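Local coordinates for rhusiopathiae surface protein B (PDB 3V10) that probably binds collagen as a cell-wall-anchored adhesin, this chain being its collagen-binding region, at residues A[180-191]-A[258-269]. Sequence-based numbering, arbitrary orientation.
Sequences DMNWWLNINSPK and KTTFTVTYDTRA
Trp183 and Tyr265 face each other as a hydrogen-bonded pair where strands 180-187 and 260-269 run antiparallel, and on the buried side of the sheet their rings lie nearly parallel, planes 16° apart, but slid so that they barely overlap. One face of the tyrosine ring receives the Trp183 CB methylene, a CH-pi contact 3.8 Å from the ring centroid. Tyr265 reaches this place because its CG stands between backbone N and carbonyl carbon (chi1 63°), bringing the ring over toward strand 180-187, where Leu185 CG meets its edge; its hydroxyl hydrogen-bonds to Asp202 OD2. The indole edge turns toward Thr267, and NE1 donates to OG1 at 2.9 Å, tilted slightly from the ring plane. Threonine suits the site, since OG1 takes this bond and also hydrogen-bonds with His208 ND1 while CG2 lies beside NE1 and CD1 of the indole. Farther along the same face, Leu185 CB meets Val263 CB at 3.9 Å, branched aliphatic chains filling the core.

The other face is more polar. Arg268 grips Asp180 side-on in a two-pronged salt bridge, NE to OD1 at 2.7 Å and NH2 to OD2 at 2.9 Å; both oxygens use syn lone pairs, and the nearly coplanar carboxylate and guanidinium match in shape and charge. Farther along this face, Thr264 CG2 sits 3.4 Å from Trp184 CD1, and a water joins Asn186 OD1 to Thr262 OG1, while Asn186 ND2 hydrogen-bonds to Trp168 O. Where the strands part, Thr260 OG1 donates to Asn188 O at 2.6 Å and accepts from Lys191 NZ, whose bent chain curls back over it and forms a salt bridge with Glu220.

In the collagen-binding domain the pair supplies the second and third strands of a five-stranded antiparallel sheet, 260-269 at its centre: strand 167-173 flanks 180-187, strand 208-221 flanks 260-269, and strand 276-286 of another sheet packs against Met181, Trp183 and Tyr265, as in a beta sandwich.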
loop_
_atom_site.group_PDB
_atom_site.type_symbol
_atom_site.label_atom_id
_atom_site.label_comp_id
_atom_site.label_asym_id
_atom_site.label_seq_id
_atom_site.Cartn_x
_atom_site.Cartn_y
_atom_site.Cartn_z
ATOM N N ASP A 180 -3.698 8.070 -0.533
ATOM C CA ASP A 180 -4.418 7.842 0.717
ATOM C C ASP A 180 -4.162 6.432 1.238
ATOM O O ASP A 180 -3.711 5.555 0.495
ATOM C CB ASP A 180 -5.925 8.050 0.514
ATOM C CG ASP A 180 -6.337 9.515 0.586
ATOM O OD1 ASP A 180 -5.466 10.398 0.435
ATOM O OD2 ASP A 180 -7.547 9.781 0.779
ATOM N N MET A 181 -4.442 6.235 2.522
ATOM C CA MET A 181 -4.265 4.950 3.190
ATOM C C MET A 181 -5.503 4.673 4.040
ATOM O O MET A 181 -6.114 5.602 4.564
ATOM C CB MET A 181 -3.017 4.987 4.078
ATOM C CG MET A 181 -1.718 5.020 3.295
ATOM S SD MET A 181 -0.254 5.601 4.195
ATOM C CE MET A 181 -0.460 7.376 3.957
ATOM N N ASN A 182 -5.870 3.401 4.175
ATOM C CA ASN A 182 -7.042 3.030 4.959
ATOM C C ASN A 182 -6.593 2.324 6.225
ATOM O O ASN A 182 -5.648 1.539 6.198
ATOM C CB ASN A 182 -7.956 2.107 4.151
ATOM C CG ASN A 182 -8.343 2.706 2.815
ATOM O OD1 ASN A 182 -8.820 3.838 2.751
ATOM N ND2 ASN A 182 -8.142 1.950 1.740
ATOM N N TRP A 183 -7.270 2.607 7.333
ATOM C CA TRP A 183 -6.902 2.001 8.609
ATOM C C TRP A 183 -8.068 1.371 9.356
ATOM O O TRP A 183 -9.220 1.767 9.181
ATOM C CB TRP A 183 -6.223 3.042 9.502
ATOM C CG TRP A 183 -5.119 3.771 8.810
ATOM C CD1 TRP A 183 -5.248 4.831 7.962
ATOM C CD2 TRP A 183 -3.721 3.463 8.856
ATOM N NE1 TRP A 183 -4.022 5.203 7.476
ATOM C CE2 TRP A 183 -3.065 4.378 8.006
ATOM C CE3 TRP A 183 -2.960 2.500 9.530
ATOM C CZ2 TRP A 183 -1.679 4.363 7.813
ATOM C CZ3 TRP A 183 -1.580 2.486 9.339
ATOM C CH2 TRP A 183 -0.955 3.408 8.488
ATOM N N TRP A 184 -7.745 0.394 10.203
ATOM C CA TRP A 184 -8.735 -0.337 10.990
ATOM C C TRP A 184 -8.321 -0.511 12.443
ATOM O O TRP A 184 -7.232 -1.007 12.712
ATOM C CB TRP A 184 -8.930 -1.753 10.430
ATOM C CG TRP A 184 -9.613 -1.843 9.112
ATOM C CD1 TRP A 184 -10.933 -2.103 8.891
ATOM C CD2 TRP A 184 -9.013 -1.684 7.822
ATOM N NE1 TRP A 184 -11.194 -2.118 7.547
ATOM C CE2 TRP A 184 -10.033 -1.863 6.864
ATOM C CE3 TRP A 184 -7.711 -1.408 7.382
ATOM C CZ2 TRP A 184 -9.795 -1.774 5.487
ATOM C CZ3 TRP A 184 -7.472 -1.316 6.012
ATOM C CH2 TRP A 184 -8.514 -1.500 5.083
ATOM N N LEU A 185 -9.184 -0.104 13.370
ATOM C CA LEU A 185 -8.929 -0.310 14.795
ATOM C C LEU A 185 -9.958 -1.377 15.191
ATOM O O LEU A 185 -11.157 -1.108 15.231
ATOM C CB LEU A 185 -9.172 0.971 15.607
ATOM C CG LEU A 185 -8.441 2.250 15.194
ATOM C CD1 LEU A 185 -8.707 3.338 16.243
ATOM C CD2 LEU A 185 -6.953 1.992 15.062
ATOM N N ASN A 186 -9.494 -2.591 15.463
ATOM C CA ASN A 186 -10.393 -3.687 15.824
ATOM C C ASN A 186 -10.487 -3.830 17.337
ATOM O O ASN A 186 -9.604 -4.406 17.967
ATOM C CB ASN A 186 -9.874 -4.977 15.191
ATOM C CG ASN A 186 -9.643 -4.825 13.699
ATOM O OD1 ASN A 186 -10.581 -4.892 12.907
ATOM N ND2 ASN A 186 -8.397 -4.591 13.313
ATOM N N ILE A 187 -11.578 -3.323 17.905
ATOM C CA ILE A 187 -11.780 -3.335 19.348
ATOM C C ILE A 187 -12.763 -4.381 19.846
ATOM O O ILE A 187 -13.926 -4.411 19.447
ATOM C CB ILE A 187 -12.259 -1.953 19.835
ATOM C CG1 ILE A 187 -11.336 -0.872 19.269
ATOM C CG2 ILE A 187 -12.270 -1.906 21.360
ATOM C CD1 ILE A 187 -11.809 0.548 19.529
ATOM N N ASN A 188 -12.272 -5.229 20.739
ATOM C CA ASN A 188 -13.066 -6.288 21.334
ATOM C C ASN A 188 -13.645 -7.293 20.347
ATOM O O ASN A 188 -14.861 -7.497 20.295
ATOM C CB ASN A 188 -14.194 -5.693 22.184
ATOM C CG ASN A 188 -14.745 -6.690 23.178
ATOM O OD1 ASN A 188 -14.255 -7.816 23.263
ATOM N ND2 ASN A 188 -15.759 -6.289 23.936
ATOM N N SER A 189 -12.771 -7.917 19.563
ATOM C CA SER A 189 -13.191 -8.941 18.612
ATOM C C SER A 189 -13.785 -10.128 19.377
ATOM O O SER A 189 -14.779 -10.712 18.946
ATOM C CB SER A 189 -12.007 -9.433 17.770
ATOM O OG SER A 189 -11.628 -8.486 16.787
ATOM N N PRO A 190 -13.180 -10.503 20.523
ATOM C CA PRO A 190 -13.674 -11.631 21.326
ATOM C C PRO A 190 -15.068 -11.418 21.904
ATOM O O PRO A 190 -15.722 -12.377 22.329
ATOM C CB PRO A 190 -12.629 -11.756 22.433
ATOM C CG PRO A 190 -11.384 -11.224 21.794
ATOM C CD PRO A 190 -11.897 -10.018 21.059
ATOM N N LYS A 191 -15.509 -10.162 21.933
ATOM C CA LYS A 191 -16.815 -9.805 22.478
ATOM C C LYS A 191 -16.794 -10.049 23.986
ATOM O O LYS A 191 -17.705 -10.657 24.549
ATOM C CB LYS A 191 -17.920 -10.645 21.835
ATOM C CG LYS A 191 -18.062 -10.502 20.330
ATOM C CD LYS A 191 -18.749 -9.213 19.938
ATOM C CE LYS A 191 -19.414 -9.361 18.574
ATOM N NZ LYS A 191 -18.475 -9.899 17.547
ATOM N N LYS A 258 -19.498 -7.266 25.402
ATOM C CA LYS A 258 -19.846 -8.228 24.363
ATOM C C LYS A 258 -20.095 -7.622 22.982
ATOM O O LYS A 258 -20.876 -8.154 22.191
ATOM C CB LYS A 258 -21.073 -9.019 24.824
ATOM C CG LYS A 258 -20.895 -9.610 26.218
ATOM C CD LYS A 258 -22.160 -10.279 26.738
ATOM C CE LYS A 258 -21.933 -10.834 28.139
ATOM N NZ LYS A 258 -23.145 -11.507 28.691
ATOM N N THR A 259 -19.408 -6.526 22.682
ATOM C CA THR A 259 -19.590 -5.858 21.402
ATOM C C THR A 259 -18.258 -5.556 20.728
ATOM O O THR A 259 -17.322 -5.083 21.373
ATOM C CB THR A 259 -20.369 -4.539 21.585
ATOM O OG1 THR A 259 -21.655 -4.820 22.157
ATOM C CG2 THR A 259 -20.562 -3.835 20.249
ATOM N N THR A 260 -18.180 -5.844 19.431
ATOM C CA THR A 260 -16.972 -5.584 18.659
ATOM C C THR A 260 -17.136 -4.263 17.922
ATOM O O THR A 260 -18.137 -4.046 17.234
ATOM C CB THR A 260 -16.713 -6.687 17.613
ATOM O OG1 THR A 260 -16.515 -7.941 18.275
ATOM C CG2 THR A 260 -15.477 -6.359 16.784
ATOM N N PHE A 261 -16.152 -3.384 18.073
ATOM C CA PHE A 261 -16.173 -2.085 17.418
ATOM C C PHE A 261 -15.009 -2.003 16.453
ATOM O O PHE A 261 -13.853 -2.147 16.849
ATOM C CB PHE A 261 -16.049 -0.962 18.447
ATOM C CG PHE A 261 -17.200 -0.885 19.404
ATOM C CD1 PHE A 261 -18.349 -0.176 19.076
ATOM C CD2 PHE A 261 -17.139 -1.535 20.631
ATOM C CE1 PHE A 261 -19.427 -0.112 19.960
ATOM C CE2 PHE A 261 -18.207 -1.479 21.520
ATOM C CZ PHE A 261 -19.354 -0.763 21.184
ATOM N N THR A 262 -15.316 -1.786 15.182
ATOM C CA THR A 262 -14.286 -1.661 14.169
ATOM C C THR A 262 -14.289 -0.218 13.692
ATOM O O THR A 262 -15.149 0.186 12.912
ATOM C CB THR A 262 -14.554 -2.588 12.972
ATOM O OG1 THR A 262 -14.718 -3.934 13.440
ATOM C CG2 THR A 262 -13.389 -2.545 11.996
ATOM N N VAL A 263 -13.339 0.561 14.198
ATOM C CA VAL A 263 -13.213 1.960 13.820
ATOM C C VAL A 263 -12.330 2.055 12.580
ATOM O O VAL A 263 -11.189 1.591 12.587
ATOM C CB VAL A 263 -12.565 2.796 14.958
ATOM C CG1 VAL A 263 -12.408 4.244 14.523
ATOM C CG2 VAL A 263 -13.420 2.715 16.219
ATOM N N THR A 264 -12.859 2.650 11.514
ATOM C CA THR A 264 -12.092 2.803 10.287
ATOM C C THR A 264 -11.928 4.279 9.948
ATOM O O THR A 264 -12.750 5.112 10.325
ATOM C CB THR A 264 -12.771 2.082 9.095
ATOM O OG1 THR A 264 -14.084 2.618 8.888
ATOM C CG2 THR A 264 -12.876 0.588 9.376
ATOM N N TYR A 265 -10.845 4.600 9.258
ATOM C CA TYR A 265 -10.576 5.973 8.854
ATOM C C TYR A 265 -9.473 5.981 7.813
ATOM O O TYR A 265 -8.797 4.973 7.601
ATOM C CB TYR A 265 -10.155 6.838 10.053
ATOM C CG TYR A 265 -8.866 6.424 10.724
ATOM C CD1 TYR A 265 -8.855 5.427 11.702
ATOM C CD2 TYR A 265 -7.653 7.022 10.381
ATOM C CE1 TYR A 265 -7.672 5.038 12.322
ATOM C CE2 TYR A 265 -6.457 6.636 10.996
ATOM C CZ TYR A 265 -6.477 5.644 11.965
ATOM O OH TYR A 265 -5.312 5.251 12.578
ATOM N N ASP A 266 -9.298 7.126 7.168
ATOM C CA ASP A 266 -8.274 7.270 6.146
ATOM C C ASP A 266 -7.269 8.341 6.527
ATOM O O ASP A 266 -7.574 9.254 7.297
ATOM C CB ASP A 266 -8.887 7.692 4.801
ATOM C CG ASP A 266 -10.005 6.777 4.342
ATOM O OD1 ASP A 266 -10.040 5.607 4.766
ATOM O OD2 ASP A 266 -10.840 7.233 3.530
ATOM N N THR A 267 -6.063 8.219 5.991
ATOM C CA THR A 267 -5.053 9.243 6.194
ATOM C C THR A 267 -4.566 9.585 4.793
ATOM O O THR A 267 -4.779 8.820 3.850
ATOM C CB THR A 267 -3.867 8.779 7.059
ATOM O OG1 THR A 267 -3.131 7.759 6.376
ATOM C CG2 THR A 267 -4.363 8.277 8.404
ATOM N N ARG A 268 -3.927 10.738 4.661
ATOM C CA ARG A 268 -3.439 11.198 3.373
ATOM C C ARG A 268 -1.985 11.596 3.504
ATOM O O ARG A 268 -1.630 12.387 4.372
ATOM C CB ARG A 268 -4.291 12.385 2.915
ATOM C CG ARG A 268 -3.937 12.972 1.562
ATOM C CD ARG A 268 -5.111 13.796 1.056
ATOM N NE ARG A 268 -6.282 12.941 0.889
ATOM C CZ ARG A 268 -7.528 13.372 0.742
ATOM N NH1 ARG A 268 -7.796 14.673 0.734
ATOM N NH2 ARG A 268 -8.512 12.491 0.613
ATOM N N ALA A 269 -1.143 11.027 2.647
ATOM C CA ALA A 269 0.278 11.331 2.667
ATOM C C ALA A 269 0.536 12.747 2.159
ATOM O O ALA A 269 -0.098 13.194 1.203
ATOM C CB ALA A 269 1.035 10.320 1.800
HETATM O O HOH W 1 -9.600 8.133 0.963
HETATM O O HOH W 2 -12.889 -5.665 13.978
#